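Local atomic coordinates of putative sugar ABC transporter (Yersinia enterocolitica subsp. enterocolitica 8081, PDB entry 5ULB), a protein that binds a methylthioribose-like seleno-sugar between its lobes and probably serves as the periplasmic solute-binding component of a sugar ABC transporter. Residues Tyr88-Val93 and Gly112-Leu117; Ala23-Leu28 and Asn69-Gln74; Glu177-Val182 and Gly195-Lys200; Gln134-Phe139 and Pro171-Leu176. All blocks are in the same frame, centred on the assembly; numbering follows the deposited sequence.

Contact 1 (Tyr88-Val93 and Gly112-Leu117); sequences YSTELV and GDIPGL
Apolar packing carries this contact: one methyl group of Val93, CG1, faces the ends of both Ile114 and Leu117. Val93 CG1 lies 3.9 Å from Ile114 CD1, and the fork of Leu117 straddles the same methyl, with Leu117 CD1 and CD2 each 3.9 Å from Val93 CG1. The valine torsion (chi1 175°) swings CG1 anti to the backbone N and out from the helix toward the two partners. Val93 and Leu117 cross at about a right angle, while Ile114 reaches in with its extended CD1 end. That end also comes to 3.9 Å from the backbone Thr90 O, one helical turn earlier, and loosely meets the Thr90 methyl.

No hydrogen bond joins the two segments. Within 112-117, Leu117 N donates to Ile114 O at 3.1 Å, closing a type II turn with Gly116 in its third position, so Ile114 and Leu117 stand at the two ends of the turn and both point toward the helix. Just outside, Thr90 OG1 binds the backbone N of Gln111, a polar tie between helix and loop beside the apolar patch.

The contact lays the connection between strands 102-106 and 118-122 along helix 89-98 of this lobe. Ile114 continues onto Lys94 and Val97 of that helix, Val93 and Leu117 share Ile110, and Leu117 reaches Val103 and Val105 on the sheet beneath.

Contact 2 (Ala23-Leu28 and Asn69-Gln74); sequences AVIRNL and NQAISQ
Ala71 buries the most surface in this contact, and its single methyl meets both Ala23 and Ile25 of the strand. The Ala23 and Ala71 CB atoms face each other at 3.8 Å. With nothing longer than a methyl on either side, the backbones come close, and the CA atoms of Ala23 and Ala71 are 6.4 Å apart.

Ile25 makes the lighter touch. It lies two residues along the strand, on the same face of the sheet as Ala23, and its CD1 stops 4.3 Å from Ala71 CB. Its second torsion (chi2 91°) lies about 30° off a staggered value and directs CD1 back along the strand toward the alanine. Phe64, Phe67 and Val68, earlier in the same helix, also touch this isoleucine.

No hydrogen bond joins the two segments, and the contact is made by these three aliphatic side chains alone. Beyond the strand the chain continues to Leu28, which touches the bound sugar.

Helix 61-73 is the connection of a beta-alpha-beta crossover from strand 51-56 to strand 78-82, and strand 21-26, which it covers here, lies between those two. Ala71 and Ile25 also rest on Ile79 of strand 78-82, whereas Val24 turns to the other face and packs on helix 32-48.

Contact 3 (Glu177-Val182 and Gly195-Lys200); sequences ESIGAV and GAVLAK
Glu177 and Lys200 approach each other at about a right angle, and their charged ends form a salt bridge at the margin of this strand-helix interface. Lys200 NZ donates to Glu177 OE2 at 2.8 Å, and Glu177 OE2 accepts through its syn lone pair, on the side of the other oxygen. The lysine is not fully stretched: a bend at its third torsion (chi3 -51°) turns the ammonium toward the strand and brings Lys200 CE to 3.4 Å from Glu177 OE2. The glutamate, by contrast, has CG anti to its backbone N (chi1 -155°) and an extended chain, which carries the carboxylate out to meet it.

Val197 sits beneath this bridge. Its CG2 methyl is 3.8 Å from Glu177 OE2, so the carboxylate slants over the valine while it holds the lysine. On the inner side, Ile179 and Val197 slide past each other in opposite directions, with Ile179 CD1 3.6 Å from Val197 CG2. Ile179 has a second deposited conformer, so this closest approach describes one of its two states. Charged at the exposed margin and apolar inside, the interface places Val197 between both kinds of partner.

The short axes of strand 177-179 and helix 195-200 run nearly antiparallel, at 166°, with a closest approach of 10.8 Å. This is the usual packing of a crossover helix against its sheet: helix 186-200 follows strand 173-179, at the edge, and leads to strand 208-211, passing over strand 143-148, whose Ile146 touches both Ile179 and Val197.

Contact 4 (Gln134-Phe139 and Pro171-Leu176); sequences QLVKDF and PGITEL
Ile173 pushes its ethyl arm against two successive residues of the helix, Leu135 and Val136. Ile173 CG1 lies 4.4 Å from Val136 CG2, and one carbon further out Ile173 CD1 lies 4.4 Å from Leu135 CD2. The isoleucine folds at its second torsion instead of extending, and this fold (chi2 -65°) sets where CD1 lies, against Leu135. Neither Leu135 nor Val136 points straight at the strand from its backbone; the leucine's end bends closer, and the valine makes its touch through a methyl. Each contact is light.

Phe139 starts toward the strand but its ring leads away to Ala208 and Tyr235, with Leu135 O at the ring edge, in the ring plane. Gln134 and Asp138, one turn apart, are bonded along the helix: Gln134 NE2 reaches Asp138 OD1 at 2.9 Å. Asp138 OD1 lies close to the Gln134 amide plane, while NE2 approaches from 42° out of the carboxylate plane. Other polar groups nearby are paired elsewhere, such as Asp138 OD2 with Tyr235 OH and Glu175 OE1 with Tyr163 OH.

Helix 124-138 is thus laid against strand 173-179, the edge strand of this lobe, near Ala143 and Ile145 of the adjoining strand 143-148, on which Ile173 also rests. Since the helix and the strand meet only through aliphatic carbons here, with no hydrogen bond or charge between them, the contact depends on shape and burial and has no directional bond to fix its geometry.

How the contacts relate
All four contacts pack a helix against a loop or strand in a protein of the type I periplasmic binding protein fold, built from two lobes. Contacts 1 and 2 share one lobe; their centres are 15 Å apart and they touch, where Tyr88 meets Asn27. Contacts 3 and 4 lie in the other, 18 Å apart, and both use strand 173-179. Along the chain the order is contact 2, 1, 4, 3, each closing before the next opens. Between lobes, contacts 2 and 4 are 41 Å apart, yet contacts 2 and 3 meet where Leu28, a sugar-pocket residue, packs on Val182. Each contact packs the interior of one lobe, and the two lobes flank the bound sugar.

Contact 1 (Tyr88-Val93 and Gly112-Leu117)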
loop_
_atom_site.group_PDB
_atom_site.type_symbol
_atom_site.label_atom_id
_atom_site.label_comp_id
_atom_site.label_asym_id
_atom_site.label_seq_id
_atom_site.Cartn_x
_atom_site.Cartn_y
_atom_site.Cartn_z
ATOM N N TYR A 88 1.876 -14.959 -13.618
ATOM C CA TYR A 88 1.555 -16.186 -12.846
ATOM C C TYR A 88 0.349 -16.088 -11.853
ATOM O O TYR A 88 -0.125 -17.142 -11.369
ATOM C CB TYR A 88 2.837 -16.653 -12.087
ATOM C CG TYR A 88 3.354 -15.509 -11.211
ATOM C CD1 TYR A 88 2.782 -15.260 -10.005
ATOM C CD2 TYR A 88 4.412 -14.644 -11.673
ATOM C CE1 TYR A 88 3.221 -14.226 -9.186
ATOM C CE2 TYR A 88 4.821 -13.585 -10.902
ATOM C CZ TYR A 88 4.223 -13.363 -9.614
ATOM O OH TYR A 88 4.604 -12.284 -8.881
ATOM N N SER A 89 -0.028 -14.867 -11.480
ATOM C CA SER A 89 -0.922 -14.759 -10.358
ATOM C C SER A 89 -2.302 -15.331 -10.582
ATOM O O SER A 89 -2.907 -15.914 -9.669
ATOM C CB SER A 89 -1.034 -13.321 -9.783
ATOM O OG SER A 89 0.185 -12.924 -9.199
ATOM N N THR A 90 -2.801 -15.192 -11.818
ATOM C CA THR A 90 -4.133 -15.744 -12.054
ATOM C C THR A 90 -4.187 -17.247 -11.829
ATOM O O THR A 90 -5.143 -17.725 -11.226
ATOM C CB THR A 90 -4.564 -15.370 -13.476
ATOM O OG1 THR A 90 -4.655 -13.939 -13.631
ATOM C CG2 THR A 90 -5.887 -15.913 -13.849
ATOM N N GLU A 91 -3.276 -18.037 -12.423
ATOM C CA GLU A 91 -3.326 -19.481 -12.305
ATOM C C GLU A 91 -3.041 -19.836 -10.851
ATOM O O GLU A 91 -3.584 -20.798 -10.338
ATOM C CB GLU A 91 -2.318 -20.147 -13.258
ATOM C CG GLU A 91 -2.928 -20.213 -14.653
ATOM C CD GLU A 91 -4.042 -21.270 -14.704
ATOM O OE1 GLU A 91 -5.136 -20.991 -15.219
ATOM O OE2 GLU A 91 -3.817 -22.370 -14.164
ATOM N N LEU A 92 -2.193 -19.066 -10.152
ATOM C CA LEU A 92 -1.883 -19.368 -8.741
ATOM C C LEU A 92 -3.146 -19.278 -7.892
ATOM O O LEU A 92 -3.491 -20.134 -7.101
ATOM C CB LEU A 92 -0.842 -18.420 -8.138
ATOM C CG LEU A 92 0.607 -18.701 -7.934
ATOM C CD1 LEU A 92 1.220 -17.555 -7.162
ATOM C CD2 LEU A 92 0.717 -19.956 -7.145
ATOM N N VAL A 93 -3.923 -18.188 -8.108
ATOM C CA VAL A 93 -5.177 -17.987 -7.387
ATOM C C VAL A 93 -6.205 -18.999 -7.737
ATOM O O VAL A 93 -6.924 -19.502 -6.874
ATOM C CB VAL A 93 -5.645 -16.540 -7.505
ATOM C CG1 VAL A 93 -7.020 -16.377 -6.842
ATOM C CG2 VAL A 93 -4.674 -15.581 -6.877
ATOM N N GLY A 112 -9.786 -11.859 -15.495
ATOM C CA GLY A 112 -11.044 -12.532 -15.415
ATOM C C GLY A 112 -11.672 -12.563 -14.069
ATOM O O GLY A 112 -11.192 -11.928 -13.102
ATOM N N ASP A 113 -12.695 -13.367 -13.942
ATOM C CA ASP A 113 -13.498 -13.388 -12.731
ATOM C C ASP A 113 -13.230 -14.790 -12.206
ATOM O O ASP A 113 -13.547 -15.781 -12.838
ATOM C CB ASP A 113 -15.005 -13.276 -13.026
ATOM C CG ASP A 113 -15.869 -13.594 -11.763
ATOM O OD1 ASP A 113 -16.082 -12.706 -10.831
ATOM O OD2 ASP A 113 -16.321 -14.779 -11.709
ATOM N N ILE A 114 -12.655 -14.845 -11.035
ATOM C CA ILE A 114 -12.440 -16.054 -10.320
ATOM C C ILE A 114 -13.540 -16.162 -9.221
ATOM O O ILE A 114 -13.489 -15.419 -8.216
ATOM C CB ILE A 114 -11.021 -16.108 -9.715
ATOM C CG1 ILE A 114 -9.974 -16.047 -10.842
ATOM C CG2 ILE A 114 -10.860 -17.370 -8.921
ATOM C CD1 ILE A 114 -8.560 -15.949 -10.356
ATOM N N PRO A 115 -14.392 -17.156 -9.298
ATOM C CA PRO A 115 -15.464 -17.186 -8.289
ATOM C C PRO A 115 -14.855 -17.463 -6.880
ATOM O O PRO A 115 -14.040 -18.315 -6.734
ATOM C CB PRO A 115 -16.370 -18.324 -8.743
ATOM C CG PRO A 115 -16.087 -18.447 -10.247
ATOM C CD PRO A 115 -14.650 -18.022 -10.468
ATOM N N GLY A 116 -15.308 -16.703 -5.873
ATOM C CA GLY A 116 -14.776 -16.792 -4.555
ATOM C C GLY A 116 -13.684 -15.880 -4.166
ATOM O O GLY A 116 -13.446 -15.678 -2.946
ATOM N N LEU A 117 -13.069 -15.237 -5.164
ATOM C CA LEU A 117 -11.983 -14.272 -4.923
ATOM C C LEU A 117 -12.590 -12.884 -4.664
ATOM O O LEU A 117 -13.521 -12.496 -5.350
ATOM C CB LEU A 117 -11.096 -14.246 -6.177
ATOM C CG LEU A 117 -9.938 -13.266 -6.068
ATOM C CD1 LEU A 117 -8.964 -13.603 -4.951
ATOM C CD2 LEU A 117 -9.239 -13.212 -7.397
#

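Contact 2 (Ala23-Leu28 and Asn69-Gln74)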
loop_
_atom_site.group_PDB
_atom_site.type_symbol
_atom_site.label_atom_id
_atom_site.label_comp_id
_atom_site.label_asym_id
_atom_site.label_seq_id
_atom_site.Cartn_x
_atom_site.Cartn_y
_atom_site.Cartn_z
ATOM N N ALA A 23 -2.146 -17.596 5.708
ATOM C CA ALA A 23 -0.807 -17.255 5.154
ATOM C C ALA A 23 -0.950 -15.924 4.390
ATOM O O ALA A 23 -1.868 -15.803 3.539
ATOM C CB ALA A 23 -0.293 -18.347 4.283
ATOM N N VAL A 24 -0.039 -15.013 4.622
ATOM C CA VAL A 24 0.032 -13.772 3.853
ATOM C C VAL A 24 1.341 -13.743 3.082
ATOM O O VAL A 24 2.431 -13.897 3.716
ATOM C CB VAL A 24 -0.061 -12.567 4.797
ATOM C CG1 VAL A 24 -0.023 -11.255 4.047
ATOM C CG2 VAL A 24 -1.248 -12.706 5.719
ATOM N N ILE A 25 1.317 -13.602 1.782
ATOM C CA ILE A 25 2.516 -13.574 0.938
ATOM C C ILE A 25 2.457 -12.242 0.208
ATOM O O ILE A 25 1.529 -11.989 -0.579
ATOM C CB ILE A 25 2.609 -14.768 0.009
ATOM C CG1 ILE A 25 2.460 -16.111 0.714
ATOM C CG2 ILE A 25 3.997 -14.685 -0.675
ATOM C CD1 ILE A 25 1.081 -16.651 0.812
ATOM N N ARG A 26 3.502 -11.441 0.394
ATOM C CA ARG A 26 3.587 -10.102 -0.189
ATOM C C ARG A 26 4.866 -10.047 -1.032
ATOM O O ARG A 26 5.972 -10.400 -0.577
ATOM C CB ARG A 26 3.470 -8.997 0.820
ATOM C CG ARG A 26 3.646 -7.583 0.303
ATOM C CD ARG A 26 2.971 -6.587 1.218
ATOM N NE ARG A 26 3.379 -5.245 0.909
ATOM C CZ ARG A 26 2.574 -4.166 0.879
ATOM N NH1 ARG A 26 1.238 -4.264 0.742
ATOM N NH2 ARG A 26 3.134 -2.999 0.735
ATOM N N ASN A 27 4.754 -9.530 -2.280
ATOM C CA ASN A 27 5.834 -9.521 -3.235
ATOM C C ASN A 27 6.753 -8.315 -3.162
ATOM O O ASN A 27 7.052 -7.712 -4.196
ATOM C CB ASN A 27 5.243 -9.676 -4.640
ATOM C CG ASN A 27 6.214 -10.086 -5.691
ATOM O OD1 ASN A 27 7.237 -10.739 -5.435
ATOM N ND2 ASN A 27 5.842 -9.814 -6.961
ATOM N N LEU A 28 7.138 -7.930 -1.929
ATOM C CA LEU A 28 7.992 -6.814 -1.676
ATOM C C LEU A 28 8.947 -7.167 -0.558
ATOM O O LEU A 28 8.880 -8.287 -0.007
ATOM C CB LEU A 28 7.194 -5.512 -1.379
ATOM C CG LEU A 28 6.327 -4.975 -2.524
ATOM C CD1 LEU A 28 5.514 -3.828 -2.005
ATOM C CD2 LEU A 28 7.222 -4.484 -3.643
ATOM N N ASN A 69 2.901 -21.498 -3.299
ATOM C CA ASN A 69 2.765 -22.869 -3.521
ATOM C C ASN A 69 2.941 -23.738 -2.221
ATOM O O ASN A 69 2.177 -24.674 -1.947
ATOM C CB ASN A 69 3.750 -23.351 -4.582
ATOM C CG ASN A 69 3.282 -22.985 -6.005
ATOM O OD1 ASN A 69 2.068 -23.060 -6.306
ATOM N ND2 ASN A 69 4.198 -22.740 -6.885
ATOM N N GLN A 70 3.875 -23.321 -1.404
ATOM C CA GLN A 70 4.063 -23.990 -0.134
ATOM C C GLN A 70 2.867 -23.785 0.799
ATOM O O GLN A 70 2.398 -24.712 1.440
ATOM C CB GLN A 70 5.296 -23.525 0.549
ATOM C CG GLN A 70 6.576 -23.932 -0.180
ATOM C CD GLN A 70 7.828 -23.231 0.220
ATOM O OE1 GLN A 70 7.947 -22.703 1.280
ATOM N NE2 GLN A 70 8.845 -23.308 -0.676
ATOM N N ALA A 71 2.303 -22.541 0.790
ATOM C CA ALA A 71 1.087 -22.319 1.651
ATOM C C ALA A 71 -0.074 -23.200 1.162
ATOM O O ALA A 71 -0.836 -23.705 1.966
ATOM C CB ALA A 71 0.709 -20.855 1.577
ATOM N N ILE A 72 -0.267 -23.344 -0.134
ATOM C CA ILE A 72 -1.317 -24.243 -0.666
ATOM C C ILE A 72 -1.064 -25.678 -0.174
ATOM O O ILE A 72 -1.951 -26.349 0.315
ATOM C CB ILE A 72 -1.376 -24.212 -2.204
ATOM C CG1 ILE A 72 -1.802 -22.838 -2.715
ATOM C CG2 ILE A 72 -2.278 -25.242 -2.745
ATOM C CD1 ILE A 72 -1.574 -22.592 -4.213
ATOM N N SER A 73 0.188 -26.149 -0.312
ATOM C CA SER A 73 0.501 -27.506 0.115
ATOM C C SER A 73 0.332 -27.767 1.572
ATOM O O SER A 73 0.030 -28.919 1.936
ATOM C CB SER A 73 1.981 -27.899 -0.300
ATOM O OG SER A 73 2.973 -27.244 0.509
ATOM N N GLN A 74 0.500 -26.699 2.403
ATOM C CA GLN A 74 0.334 -26.753 3.832
ATOM C C GLN A 74 -1.118 -26.703 4.253
ATOM O O GLN A 74 -1.435 -26.863 5.421
ATOM C CB GLN A 74 1.120 -25.628 4.488
ATOM C CG GLN A 74 2.700 -25.832 4.419
ATOM C CD GLN A 74 3.323 -27.014 5.200
ATOM O OE1 GLN A 74 2.592 -27.871 5.704
ATOM N NE2 GLN A 74 4.659 -27.079 5.296
#

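Contact 3 (Glu177-Val182 and Gly195-Lys200)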
loop_
_atom_site.group_PDB
_atom_site.type_symbol
_atom_site.label_atom_id
_atom_site.label_comp_id
_atom_site.label_asym_id
_atom_site.label_seq_id
_atom_site.Cartn_x
_atom_site.Cartn_y
_atom_site.Cartn_z
ATOM N N GLU A 177 13.266 12.457 -16.325
ATOM C CA GLU A 177 13.671 11.085 -16.106
ATOM C C GLU A 177 12.684 10.434 -15.178
ATOM O O GLU A 177 12.045 11.094 -14.367
ATOM C CB GLU A 177 15.123 11.072 -15.429
ATOM C CG GLU A 177 15.840 9.813 -15.694
ATOM C CD GLU A 177 17.316 9.938 -15.458
ATOM O OE1 GLU A 177 17.806 8.852 -15.052
ATOM O OE2 GLU A 177 17.991 11.014 -15.793
ATOM N N SER A 178 12.666 9.097 -15.266
ATOM C CA SER A 178 12.021 8.250 -14.311
ATOM C C SER A 178 13.034 7.270 -13.683
ATOM O O SER A 178 13.810 6.701 -14.429
ATOM C CB SER A 178 10.873 7.500 -14.996
ATOM O OG SER A 178 10.101 6.768 -14.026
ATOM N N ILE A 179 12.942 7.106 -12.391
ATOM C CA ILE A 179 13.857 6.326 -11.577
ATOM C C ILE A 179 13.087 5.440 -10.703
ATOM O O ILE A 179 12.078 5.878 -10.120
ATOM C CB ILE A 179 14.590 7.290 -10.492
ATOM C CG1 ILE A 179 15.554 8.145 -11.124
ATOM C CG2 ILE A 179 15.238 6.539 -9.274
ATOM C CD1 ILE A 179 16.022 9.285 -10.216
ATOM N N GLY A 180 13.571 4.196 -10.458
ATOM C CA GLY A 180 13.032 3.392 -9.396
ATOM C C GLY A 180 13.244 1.898 -9.607
ATOM O O GLY A 180 13.051 1.437 -10.694
ATOM N N ALA A 181 13.502 1.189 -8.488
ATOM C CA ALA A 181 13.567 -0.273 -8.515
ATOM C C ALA A 181 13.176 -0.787 -7.165
ATOM O O ALA A 181 13.329 -0.108 -6.124
ATOM C CB ALA A 181 15.017 -0.687 -8.833
ATOM N N VAL A 182 12.722 -2.038 -7.146
ATOM C CA VAL A 182 12.559 -2.731 -5.892
ATOM C C VAL A 182 13.870 -3.469 -5.533
ATOM O O VAL A 182 14.454 -4.104 -6.400
ATOM C CB VAL A 182 11.428 -3.789 -5.999
ATOM C CG1 VAL A 182 11.282 -4.606 -4.698
ATOM C CG2 VAL A 182 10.110 -3.113 -6.351
ATOM N N GLY A 195 20.693 11.367 -6.385
ATOM C CA GLY A 195 21.895 12.210 -6.338
ATOM C C GLY A 195 22.538 12.385 -7.702
ATOM O O GLY A 195 22.989 13.495 -8.047
ATOM N N ALA A 196 22.592 11.308 -8.512
ATOM C CA ALA A 196 23.196 11.443 -9.813
ATOM C C ALA A 196 22.315 12.275 -10.771
ATOM O O ALA A 196 22.860 13.040 -11.587
ATOM C CB ALA A 196 23.460 10.046 -10.417
ATOM N N VAL A 197 20.982 12.173 -10.666
ATOM C CA VAL A 197 20.084 12.975 -11.508
ATOM C C VAL A 197 20.256 14.464 -11.112
ATOM O O VAL A 197 20.281 15.360 -11.994
ATOM C CB VAL A 197 18.639 12.499 -11.385
ATOM C CG1 VAL A 197 17.781 13.388 -12.227
ATOM C CG2 VAL A 197 18.564 11.171 -12.017
ATOM N N LEU A 198 20.398 14.748 -9.814
ATOM C CA LEU A 198 20.616 16.120 -9.345
ATOM C C LEU A 198 21.913 16.721 -9.928
ATOM O O LEU A 198 22.035 17.934 -10.201
ATOM C CB LEU A 198 20.674 16.160 -7.866
ATOM C CG LEU A 198 19.374 15.821 -7.125
ATOM C CD1 LEU A 198 19.604 15.763 -5.619
ATOM C CD2 LEU A 198 18.283 16.865 -7.379
ATOM N N ALA A 199 22.899 15.843 -10.137
ATOM C CA ALA A 199 24.161 16.320 -10.733
ATOM C C ALA A 199 24.065 16.616 -12.199
ATOM O O ALA A 199 24.793 17.470 -12.730
ATOM C CB ALA A 199 25.224 15.281 -10.474
ATOM N N LYS A 200 23.177 15.900 -12.902
ATOM C CA LYS A 200 22.936 16.151 -14.321
ATOM C C LYS A 200 22.093 17.414 -14.576
ATOM O O LYS A 200 22.278 18.056 -15.638
ATOM C CB LYS A 200 22.222 14.956 -14.977
ATOM C CG LYS A 200 23.064 13.759 -15.146
ATOM C CD LYS A 200 22.473 12.627 -15.996
ATOM C CE LYS A 200 21.107 12.248 -15.554
ATOM N NZ LYS A 200 20.676 11.145 -16.434
#

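Contact 4 (Gln134-Phe139 and Pro171-Leu176)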
loop_
_atom_site.group_PDB
_atom_site.type_symbol
_atom_site.label_atom_id
_atom_site.label_comp_id
_atom_site.label_asym_id
_atom_site.label_seq_id
_atom_site.Cartn_x
_atom_site.Cartn_y
_atom_site.Cartn_z
ATOM N N GLN A 134 -1.662 18.013 -7.489
ATOM C CA GLN A 134 -1.201 19.131 -6.636
ATOM C C GLN A 134 0.034 19.714 -7.182
ATOM O O GLN A 134 0.197 20.942 -7.097
ATOM C CB GLN A 134 -1.030 18.695 -5.205
ATOM C CG GLN A 134 -0.922 19.872 -4.242
ATOM C CD GLN A 134 -2.178 20.732 -4.128
ATOM O OE1 GLN A 134 -3.321 20.153 -4.009
ATOM N NE2 GLN A 134 -2.018 21.990 -4.293
ATOM N N LEU A 135 0.923 18.909 -7.717
ATOM C CA LEU A 135 2.135 19.400 -8.361
ATOM C C LEU A 135 1.765 20.360 -9.516
ATOM O O LEU A 135 2.238 21.461 -9.725
ATOM C CB LEU A 135 3.016 18.225 -8.779
ATOM C CG LEU A 135 4.416 18.480 -9.354
ATOM C CD1 LEU A 135 5.148 17.151 -9.392
ATOM C CD2 LEU A 135 4.375 19.046 -10.735
ATOM N N VAL A 136 0.824 19.891 -10.335
ATOM C CA VAL A 136 0.379 20.690 -11.489
ATOM C C VAL A 136 -0.156 21.998 -11.009
ATOM O O VAL A 136 0.129 23.047 -11.622
ATOM C CB VAL A 136 -0.652 19.913 -12.292
ATOM C CG1 VAL A 136 -1.315 20.812 -13.360
ATOM C CG2 VAL A 136 -0.030 18.626 -12.963
ATOM N N LYS A 137 -1.043 21.986 -10.006
ATOM C CA LYS A 137 -1.669 23.209 -9.465
ATOM C C LYS A 137 -0.539 24.127 -8.942
ATOM O O LYS A 137 -0.515 25.325 -9.245
ATOM C CB LYS A 137 -2.560 22.837 -8.328
ATOM C CG LYS A 137 -3.863 22.177 -8.687
ATOM C CD LYS A 137 -4.716 21.840 -7.417
ATOM C CE LYS A 137 -6.014 21.174 -7.792
ATOM N NZ LYS A 137 -6.756 20.730 -6.652
ATOM N N ASP A 138 0.377 23.604 -8.154
ATOM C CA ASP A 138 1.405 24.427 -7.480
ATOM C C ASP A 138 2.343 25.089 -8.485
ATOM O O ASP A 138 2.832 26.122 -8.221
ATOM C CB ASP A 138 2.198 23.602 -6.536
ATOM C CG ASP A 138 1.394 23.210 -5.269
ATOM O OD1 ASP A 138 0.254 23.683 -5.046
ATOM O OD2 ASP A 138 1.990 22.431 -4.398
ATOM N N PHE A 139 2.564 24.446 -9.655
ATOM C CA PHE A 139 3.458 24.959 -10.664
ATOM C C PHE A 139 2.721 25.577 -11.876
ATOM O O PHE A 139 3.336 25.913 -12.899
ATOM C CB PHE A 139 4.485 23.902 -11.059
ATOM C CG PHE A 139 5.486 23.663 -9.990
ATOM C CD1 PHE A 139 6.622 24.416 -9.919
ATOM C CD2 PHE A 139 5.245 22.769 -9.019
ATOM C CE1 PHE A 139 7.541 24.242 -8.869
ATOM C CE2 PHE A 139 6.159 22.610 -7.989
ATOM C CZ PHE A 139 7.305 23.320 -7.892
ATOM N N PRO A 171 0.797 20.220 -21.162
ATOM C CA PRO A 171 2.073 19.961 -21.973
ATOM C C PRO A 171 3.251 20.723 -21.485
ATOM O O PRO A 171 4.340 20.396 -21.879
ATOM C CB PRO A 171 1.748 20.404 -23.383
ATOM C CG PRO A 171 0.451 20.980 -23.226
ATOM C CD PRO A 171 -0.234 20.825 -21.963
ATOM N N GLY A 172 3.093 21.656 -20.578
ATOM C CA GLY A 172 4.217 22.311 -19.969
ATOM C C GLY A 172 4.844 21.560 -18.807
ATOM O O GLY A 172 5.819 22.051 -18.225
ATOM N N ILE A 173 4.398 20.353 -18.529
ATOM C CA ILE A 173 5.070 19.462 -17.584
ATOM C C ILE A 173 6.008 18.586 -18.380
ATOM O O ILE A 173 5.609 17.925 -19.322
ATOM C CB ILE A 173 4.130 18.598 -16.762
ATOM C CG1 ILE A 173 3.084 19.417 -15.990
ATOM C CG2 ILE A 173 4.948 17.738 -15.797
ATOM C CD1 ILE A 173 3.591 20.324 -14.924
ATOM N N THR A 174 7.316 18.640 -18.057
ATOM C CA THR A 174 8.326 17.899 -18.764
ATOM C C THR A 174 8.888 16.855 -17.791
ATOM O O THR A 174 9.441 17.229 -16.775
ATOM C CB THR A 174 9.424 18.816 -19.281
ATOM O OG1 THR A 174 8.902 19.777 -20.186
ATOM C CG2 THR A 174 10.575 18.001 -19.905
ATOM N N GLU A 175 8.805 15.548 -18.148
ATOM C CA GLU A 175 9.436 14.516 -17.388
ATOM C C GLU A 175 10.882 14.409 -17.863
ATOM O O GLU A 175 11.150 13.986 -18.978
ATOM C CB GLU A 175 8.751 13.201 -17.617
ATOM C CG GLU A 175 9.358 12.055 -16.810
ATOM C CD GLU A 175 8.850 10.681 -17.219
ATOM O OE1 GLU A 175 7.636 10.446 -17.127
ATOM O OE2 GLU A 175 9.665 9.769 -17.612
ATOM N N LEU A 176 11.787 14.782 -16.992
ATOM C CA LEU A 176 13.236 14.688 -17.321
ATOM C C LEU A 176 13.670 13.234 -17.343
ATOM O O LEU A 176 14.463 12.851 -18.214
ATOM C CB LEU A 176 14.062 15.547 -16.386
ATOM C CG LEU A 176 13.829 17.007 -16.378
ATOM C CD1 LEU A 176 14.573 17.589 -15.198
ATOM C CD2 LEU A 176 14.112 17.640 -17.684
#